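Local coordinates for Thiol:disulfide interchange protein (Klebsiella pneumoniae, PDB 6DXN), which probably acts as a periplasmic thiol-disulfide oxidoreductase of the DsbA type, passing disulfide bonds to other proteins, at residues G71-E76 with K105-I110; A77-Q82 with A138-L143. One frame throughout, in Å; residues are numbered along the deposited sequence.

In the fold
From the N terminus the chain runs through strands 12-14 and 25-29, then the helix that starts at the CxxC, then strand 60-63, and leaves the thioredoxin core into helix 71-83. Both contacts begin on this helix, interaction 1 on its first turns and interaction 2 on the turns that follow. Interaction 1 closes first, when helix 107-115 comes back against residues 71-76 after an excursion through helix 87-99. Interaction 2 closes later, when helix 131-146 reaches residues 77-82. The two loops cross rather than nest. Ile110 CG2 of interaction 1 packs on Ala77 CB of interaction 2, 3.5 Å away. Together the two contacts link helices 107-115 and 131-146 through helix 71-83.

Interaction 1. Residues G71-E76 with K105-I110; sequences GPALTE and KTAADI
Ala73 is the first residue of 71-76 to meet 105-110. Ala73 CB lies 3.7 Å from Ile110 CD1. On the more exposed side, where Ala107 lies, Ala73 CB is 4.2 Å from Ala107 CB. These small side chains let the backbones come close: the CA atoms of Ala73 and Ala107 are 5.9 Å apart.

Leu74 follows and carries the buried end of the contact. Its CG stands beside the backbone N and anti to the carbonyl carbon (chi1 -70°). From there Leu74 CD2 reaches Ile110 CD1 at 3.5 Å. The two side chains cross at about a right angle. Ile110 CD1 thus sits against both Ala73 CB and Leu74 CD2. Leu94 of helix 87-99 packs on both Leu74 and Ile110, and Leu74 also touches Phe31 and Tyr32, in the loop directly before the CxxC motif.

The contact belongs to the helical part of a DsbA-type thioredoxin fold. Here the start of helix 71-83 packs on the start of helix 107-115. The second helix start is capped: Thr106 is the N-cap residue, and its OG1 accepts from Asp109 N at 3.2 Å, with an N-H...O angle of 136°. Asp109 in turn takes a straighter bond from Lys105 N through OD2, on the anti lone pair, at 3.3 Å and 171°. The two bonds brace the turn just ahead of Ile110.

Thr75 turns to another neighbour. It packs on Gln140 and Asp141 of helix 131-146, and its OG1 is hydrogen-bonded to His63 ND1 and Ser65 OG. Glu76 ends the segment with OE1 held by Gln128 NE2.

Interaction 2. Residues A77-Q82 with A138-L143; sequences AWAVAQ and ARQDNL
Trp78 and Gln140 meet at the buried centre of this contact. It joins helix 71-83 to helix 131-146 in the DsbA-type thioredoxin fold, beside strand 60-63 of the sheet. The amide of Gln140 enters with OE1 at the edge of the indole, in the ring plane, 3.5 Å from Trp78 CD1. Ring and amide planes are 46° apart, so the two groups neither stack nor lie flat together.

Gln140 gets there with CG beside its backbone N (chi1 -78°) and an extended chain beyond CG. Both ends of its amide are paired outside the contact. OE1 accepts from His63 N of strand 60-63. NE2 donates to Leu136 O, one turn earlier in its own helix. These bonds give OE1 and NE2 a partner each and would hold the amide's rotation.

Trp78 is anchored in a similar way. Its CG is anti to the backbone N (chi1 -170°), and NE1 donates to Lys61 O of the same strand. Phe29 makes an edge-to-face contact with the ring.

Away from this centre the contact is loose. The nearest CA atoms, of Ala79 and Gln140, are 9.0 Å apart. Between 77-82 and 138-143 Gln140 alone spans the distance; nearer the start of helix 131-146, Leu136 and Ile137 pack on Ala79. Gln82 is on the partly exposed side. Arg139 is also partly exposed, and its NH2 bonds to Gln21 O. The second touch is longer: Ala79 CB stands 4.1 Å from Gln140 NE2.

Interaction 1. Residues G71-E76 with K105-I110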
ATOM      1  N   GLY A  71      -8.978  -7.841  -8.349  1.00 14.91           N
ATOM      2  CA  GLY A  71      -7.895  -6.840  -8.417  1.00 14.43           C
ATOM      3  C   GLY A  71      -8.385  -5.459  -8.849  1.00 13.07           C
ATOM      4  O   GLY A  71      -8.282  -4.497  -8.093  1.00 12.49           O
ATOM      5  N   PRO A  72      -8.924  -5.309 -10.078  1.00 13.58           N
ATOM      6  CA  PRO A  72      -9.431  -4.014 -10.543  1.00 13.36           C
ATOM      7  C   PRO A  72     -10.515  -3.404  -9.635  1.00 13.57           C
ATOM      8  O   PRO A  72     -10.388  -2.254  -9.240  1.00 12.63           O
ATOM      9  CB  PRO A  72      -9.974  -4.344 -11.946  1.00 14.00           C
ATOM     10  CG  PRO A  72      -9.143  -5.534 -12.374  1.00 13.89           C
ATOM     11  CD  PRO A  72      -9.026  -6.358 -11.109  1.00 14.15           C
ATOM     12  N   ALA A  73     -11.546  -4.188  -9.277  1.00 12.78           N
ATOM     13  CA  ALA A  73     -12.635  -3.670  -8.427  1.00 11.96           C
ATOM     14  C   ALA A  73     -12.068  -3.101  -7.119  1.00 11.32           C
ATOM     15  O   ALA A  73     -12.563  -2.101  -6.628  1.00 11.08           O
ATOM     16  CB  ALA A  73     -13.656  -4.745  -8.150  1.00 11.85           C
ATOM     17  N   LEU A  74     -11.049  -3.781  -6.582  1.00 10.49           N
ATOM     18  CA  LEU A  74     -10.352  -3.429  -5.350  1.00 11.06           C
ATOM     19  C   LEU A  74      -9.514  -2.147  -5.522  1.00 11.33           C
ATOM     20  O   LEU A  74      -9.482  -1.341  -4.616  1.00 11.31           O
ATOM     21  CB  LEU A  74      -9.479  -4.611  -4.918  1.00 10.87           C
ATOM     22  CG  LEU A  74     -10.237  -5.834  -4.404  1.00 10.13           C
ATOM     23  CD1 LEU A  74      -9.333  -7.053  -4.343  1.00 10.40           C
ATOM     24  CD2 LEU A  74     -10.884  -5.558  -3.051  1.00 10.12           C
ATOM     25  N   THR A  75      -8.842  -1.977  -6.669  1.00 11.11           N
ATOM     26  CA  THR A  75      -8.050  -0.752  -6.906  1.00 12.75           C
ATOM     27  C   THR A  75      -9.014   0.438  -6.952  1.00 12.51           C
ATOM     28  O   THR A  75      -8.681   1.529  -6.532  1.00 13.61           O
ATOM     29  CB  THR A  75      -7.185  -0.863  -8.171  1.00 12.11           C
ATOM     30  OG1 THR A  75      -6.337  -1.998  -8.022  1.00 12.03           O
ATOM     31  CG2 THR A  75      -6.330   0.358  -8.427  1.00 12.09           C
ATOM     32  N   GLU A  76     -10.234   0.177  -7.441  1.00 13.82           N
ATOM     33  CA  GLU A  76     -11.255   1.177  -7.512  1.00 13.57           C
ATOM     34  C   GLU A  76     -11.787   1.454  -6.104  1.00 13.09           C
ATOM     35  O   GLU A  76     -11.975   2.609  -5.724  1.00 12.02           O
ATOM     36  CB  GLU A  76     -12.371   0.714  -8.448  1.00 14.74           C
ATOM     37  CG  GLU A  76     -13.524   1.687  -8.550  1.00 15.67           C
ATOM     38  CD  GLU A  76     -14.616   1.212  -9.490  1.00 16.92           C
ATOM     39  OE1 GLU A  76     -15.150   0.107  -9.266  1.00 19.26           O
ATOM     40  OE2 GLU A  76     -14.902   1.930 -10.458  1.00 20.47           O
ATOM     41  N   LYS A 105     -16.551 -12.115  -2.997  1.00 22.81           N
ATOM     42  CA  LYS A 105     -16.350 -12.926  -4.184  1.00 22.49           C
ATOM     43  C   LYS A 105     -16.580 -12.099  -5.452  1.00 20.52           C
ATOM     44  O   LYS A 105     -15.981 -12.390  -6.483  1.00 19.66           O
ATOM     45  CB  LYS A 105     -17.322 -14.112  -4.161  1.00 25.56           C
ATOM     46  CG  LYS A 105     -17.228 -15.024  -2.947  1.00 27.31           C
ATOM     47  CD  LYS A 105     -18.429 -15.958  -2.840  1.00 31.19           C
ATOM     48  CE  LYS A 105     -18.307 -16.990  -1.741  1.00 33.01           C
ATOM     49  NZ  LYS A 105     -17.276 -18.007  -2.057  1.00 36.16           N
ATOM     50  N   THR A 106     -17.426 -11.063  -5.351  1.00 21.13           N
ATOM     51  CA  THR A 106     -17.797 -10.217  -6.502  1.00 20.02           C
ATOM     52  C   THR A 106     -17.622  -8.722  -6.195  1.00 19.13           C
ATOM     53  O   THR A 106     -17.486  -8.318  -5.041  1.00 17.58           O
ATOM     54  CB  THR A 106     -19.281 -10.384  -6.847  1.00 20.68           C
ATOM     55  OG1 THR A 106     -20.009  -9.872  -5.731  1.00 19.98           O
ATOM     56  CG2 THR A 106     -19.701 -11.814  -7.123  1.00 21.18           C
ATOM     57  N   ALA A 107     -17.709  -7.905  -7.255  1.00 19.77           N
ATOM     58  CA  ALA A 107     -17.633  -6.456  -7.148  1.00 20.88           C
ATOM     59  C   ALA A 107     -18.786  -5.934  -6.278  1.00 20.96           C
ATOM     60  O   ALA A 107     -18.616  -4.983  -5.527  1.00 20.90           O
ATOM     61  CB  ALA A 107     -17.660  -5.842  -8.527  1.00 21.58           C
ATOM     62  N   ALA A 108     -19.955  -6.585  -6.376  1.00 21.58           N
ATOM     63  CA  ALA A 108     -21.131  -6.159  -5.607  1.00 22.23           C
ATOM     64  C   ALA A 108     -20.898  -6.378  -4.103  1.00 21.42           C
ATOM     65  O   ALA A 108     -21.479  -5.670  -3.274  1.00 23.35           O
ATOM     66  CB  ALA A 108     -22.367  -6.887  -6.088  1.00 22.86           C
ATOM     67  N   ASP A 109     -20.026  -7.335  -3.764  1.00 19.69           N
ATOM     68  CA  ASP A 109     -19.725  -7.648  -2.364  1.00 18.40           C
ATOM     69  C   ASP A 109     -18.804  -6.591  -1.744  1.00 18.12           C
ATOM     70  O   ASP A 109     -18.830  -6.385  -0.518  1.00 18.00           O
ATOM     71  CB  ASP A 109     -19.108  -9.039  -2.222  1.00 17.75           C
ATOM     72  CG  ASP A 109     -20.108 -10.162  -2.415  1.00 18.27           C
ATOM     73  OD1 ASP A 109     -21.316  -9.858  -2.483  1.00 19.25           O
ATOM     74  OD2 ASP A 109     -19.668 -11.324  -2.488  1.00 18.41           O
ATOM     75  N   ILE A 110     -17.961  -5.964  -2.571  1.00 17.63           N
ATOM     76  CA  ILE A 110     -17.069  -4.917  -2.077  1.00 19.25           C
ATOM     77  C   ILE A 110     -17.917  -3.707  -1.668  1.00 19.92           C
ATOM     78  O   ILE A 110     -17.631  -3.063  -0.662  1.00 23.78           O
ATOM     79  CB  ILE A 110     -15.994  -4.553  -3.123  1.00 18.81           C
ATOM     80  CG1 ILE A 110     -15.051  -5.731  -3.389  1.00 18.28           C
ATOM     81  CG2 ILE A 110     -15.236  -3.311  -2.684  1.00 20.00           C
ATOM     82  CD1 ILE A 110     -14.074  -5.511  -4.530  1.00 18.16           C
TER

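Interaction 2. Residues A77-Q82 with A138-L143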
ATOM      1  N   ALA A  77     -12.020   0.379  -5.334  1.00 12.35           N
ATOM      2  CA  ALA A  77     -12.548   0.525  -3.984  1.00 11.69           C
ATOM      3  C   ALA A  77     -11.556   1.303  -3.107  1.00 11.74           C
ATOM      4  O   ALA A  77     -11.962   2.134  -2.283  1.00 10.75           O
ATOM      5  CB  ALA A  77     -12.859  -0.828  -3.405  1.00 11.87           C
ATOM      6  N   TRP A  78     -10.257   1.064  -3.315  1.00 11.31           N
ATOM      7  CA  TRP A  78      -9.238   1.755  -2.496  1.00 10.84           C
ATOM      8  C   TRP A  78      -9.233   3.258  -2.844  1.00 11.78           C
ATOM      9  O   TRP A  78      -9.140   4.123  -1.957  1.00 11.60           O
ATOM     10  CB  TRP A  78      -7.886   1.055  -2.674  1.00 10.21           C
ATOM     11  CG  TRP A  78      -6.804   1.496  -1.735  1.00  9.69           C
ATOM     12  CD1 TRP A  78      -5.574   1.973  -2.083  1.00  9.92           C
ATOM     13  CD2 TRP A  78      -6.855   1.532  -0.297  1.00  9.90           C
ATOM     14  NE1 TRP A  78      -4.851   2.278  -0.966  1.00  9.73           N
ATOM     15  CE2 TRP A  78      -5.609   2.024   0.145  1.00  9.65           C
ATOM     16  CE3 TRP A  78      -7.818   1.183   0.660  1.00 10.14           C
ATOM     17  CZ2 TRP A  78      -5.305   2.186   1.495  1.00  9.16           C
ATOM     18  CZ3 TRP A  78      -7.526   1.370   1.996  1.00 10.26           C
ATOM     19  CH2 TRP A  78      -6.279   1.857   2.404  1.00  9.93           C
ATOM     20  N   ALA A  79      -9.368   3.559  -4.140  1.00 13.12           N
ATOM     21  CA  ALA A  79      -9.394   4.934  -4.642  1.00 14.05           C
ATOM     22  C   ALA A  79     -10.610   5.678  -4.076  1.00 15.24           C
ATOM     23  O   ALA A  79     -10.484   6.821  -3.625  1.00 14.49           O
ATOM     24  CB  ALA A  79      -9.385   4.927  -6.148  1.00 13.95           C
ATOM     25  N   VAL A  80     -11.781   5.023  -4.101  1.00 16.75           N
ATOM     26  CA  VAL A  80     -12.998   5.608  -3.544  1.00 18.21           C
ATOM     27  C   VAL A  80     -12.809   5.770  -2.033  1.00 19.17           C
ATOM     28  O   VAL A  80     -13.233   6.779  -1.454  1.00 22.32           O
ATOM     29  CB  VAL A  80     -14.257   4.764  -3.847  1.00 18.60           C
ATOM     30  CG1 VAL A  80     -15.438   5.186  -2.990  1.00 20.04           C
ATOM     31  CG2 VAL A  80     -14.640   4.797  -5.316  1.00 18.28           C
ATOM     32  N   ALA A  81     -12.194   4.756  -1.411  1.00 19.04           N
ATOM     33  CA  ALA A  81     -11.945   4.715   0.039  1.00 19.90           C
ATOM     34  C   ALA A  81     -11.187   5.959   0.522  1.00 21.51           C
ATOM     35  O   ALA A  81     -11.506   6.511   1.586  1.00 22.92           O
ATOM     36  CB  ALA A  81     -11.171   3.463   0.380  1.00 21.34           C
ATOM     37  N   GLN A  82     -10.191   6.386  -0.263  1.00 20.01           N
ATOM     38  CA  GLN A  82      -9.322   7.532   0.070  1.00 23.43           C
ATOM     39  C   GLN A  82     -10.019   8.855  -0.277  1.00 24.11           C
ATOM     40  O   GLN A  82      -9.817   9.856   0.399  1.00 22.17           O
ATOM     41  CB  GLN A  82      -7.989   7.404  -0.666  1.00 21.96           C
ATOM     42  CG  GLN A  82      -7.208   6.169  -0.258  1.00 23.35           C
ATOM     43  CD  GLN A  82      -6.068   5.859  -1.191  1.00 24.84           C
ATOM     44  OE1 GLN A  82      -5.910   4.727  -1.640  1.00 30.20           O
ATOM     45  NE2 GLN A  82      -5.276   6.867  -1.514  1.00 28.55           N
ATOM     46  N   ALA A 138      -5.817   5.189 -12.252  1.00 18.78           N
ATOM     47  CA  ALA A 138      -4.864   5.124 -13.367  1.00 17.88           C
ATOM     48  C   ALA A 138      -3.427   5.260 -12.846  1.00 17.46           C
ATOM     49  O   ALA A 138      -2.526   4.575 -13.338  1.00 15.26           O
ATOM     50  CB  ALA A 138      -5.199   6.158 -14.411  1.00 17.97           C
ATOM     51  N   ARG A 139      -3.236   6.121 -11.836  1.00 18.37           N
ATOM     52  CA  ARG A 139      -1.917   6.345 -11.204  1.00 19.05           C
ATOM     53  C   ARG A 139      -1.377   5.023 -10.636  1.00 18.36           C
ATOM     54  O   ARG A 139      -0.202   4.674 -10.830  1.00 18.21           O
ATOM     55  CB  ARG A 139      -2.053   7.394 -10.093  1.00 19.25           C
ATOM     56  CG  ARG A 139      -0.806   7.636  -9.248  1.00 20.06           C
ATOM     57  CD  ARG A 139       0.342   8.287 -10.001  1.00 22.00           C
ATOM     58  NE  ARG A 139       1.405   8.756  -9.115  1.00 22.28           N
ATOM     59  CZ  ARG A 139       2.505   9.388  -9.521  1.00 24.30           C
ATOM     60  NH1 ARG A 139       2.706   9.606 -10.811  1.00 19.83           N
ATOM     61  NH2 ARG A 139       3.400   9.804  -8.637  1.00 21.20           N
ATOM     62  N   GLN A 140      -2.237   4.326  -9.896  1.00 19.61           N
ATOM     63  CA  GLN A 140      -1.905   3.048  -9.262  1.00 20.19           C
ATOM     64  C   GLN A 140      -1.460   2.015 -10.312  1.00 19.75           C
ATOM     65  O   GLN A 140      -0.405   1.404 -10.155  1.00 21.50           O
ATOM     66  CB  GLN A 140      -3.100   2.577  -8.426  1.00 21.39           C
ATOM     67  CG  GLN A 140      -3.211   3.298  -7.083  1.00 21.63           C
ATOM     68  CD  GLN A 140      -4.528   3.056  -6.385  1.00 23.59           C
ATOM     69  OE1 GLN A 140      -4.602   2.360  -5.376  1.00 25.88           O
ATOM     70  NE2 GLN A 140      -5.596   3.603  -6.943  1.00 25.67           N
ATOM     71  N   ASP A 141      -2.256   1.836 -11.375  1.00 17.67           N
ATOM     72  CA  ASP A 141      -1.962   0.869 -12.443  1.00 17.36           C
ATOM     73  C   ASP A 141      -0.693   1.266 -13.221  1.00 16.51           C
ATOM     74  O   ASP A 141       0.149   0.420 -13.550  1.00 14.23           O
ATOM     75  CB  ASP A 141      -3.151   0.731 -13.400  1.00 18.58           C
ATOM     76  CG  ASP A 141      -4.416   0.156 -12.778  1.00 19.77           C
ATOM     77  OD1 ASP A 141      -4.308  -0.542 -11.738  1.00 20.19           O
ATOM     78  OD2 ASP A 141      -5.509   0.413 -13.338  1.00 20.64           O
ATOM     79  N   ASN A 142      -0.557   2.561 -13.515  1.00 16.65           N
ATOM     80  CA  ASN A 142       0.570   3.057 -14.303  1.00 17.54           C
ATOM     81  C   ASN A 142       1.907   2.836 -13.572  1.00 18.39           C
ATOM     82  O   ASN A 142       2.901   2.459 -14.195  1.00 18.61           O
ATOM     83  CB  ASN A 142       0.410   4.545 -14.623  1.00 18.89           C
ATOM     84  CG  ASN A 142       1.485   5.055 -15.559  1.00 19.29           C
ATOM     85  OD1 ASN A 142       1.811   4.404 -16.551  1.00 19.48           O
ATOM     86  ND2 ASN A 142       2.030   6.219 -15.256  1.00 18.21           N
ATOM     87  N   LEU A 143       1.928   3.075 -12.259  1.00 17.68           N
ATOM     88  CA  LEU A 143       3.180   2.943 -11.487  1.00 18.31           C
ATOM     89  C   LEU A 143       3.557   1.471 -11.269  1.00 17.57           C
ATOM     90  O   LEU A 143       4.749   1.159 -11.195  1.00 16.46           O
ATOM     91  CB  LEU A 143       3.078   3.727 -10.174  1.00 18.31           C
ATOM     92  CG  LEU A 143       3.591   5.170 -10.248  1.00 19.73           C
ATOM     93  CD1 LEU A 143       3.065   5.908 -11.465  1.00 20.08           C
ATOM     94  CD2 LEU A 143       3.260   5.935  -8.986  1.00 20.77           C
TER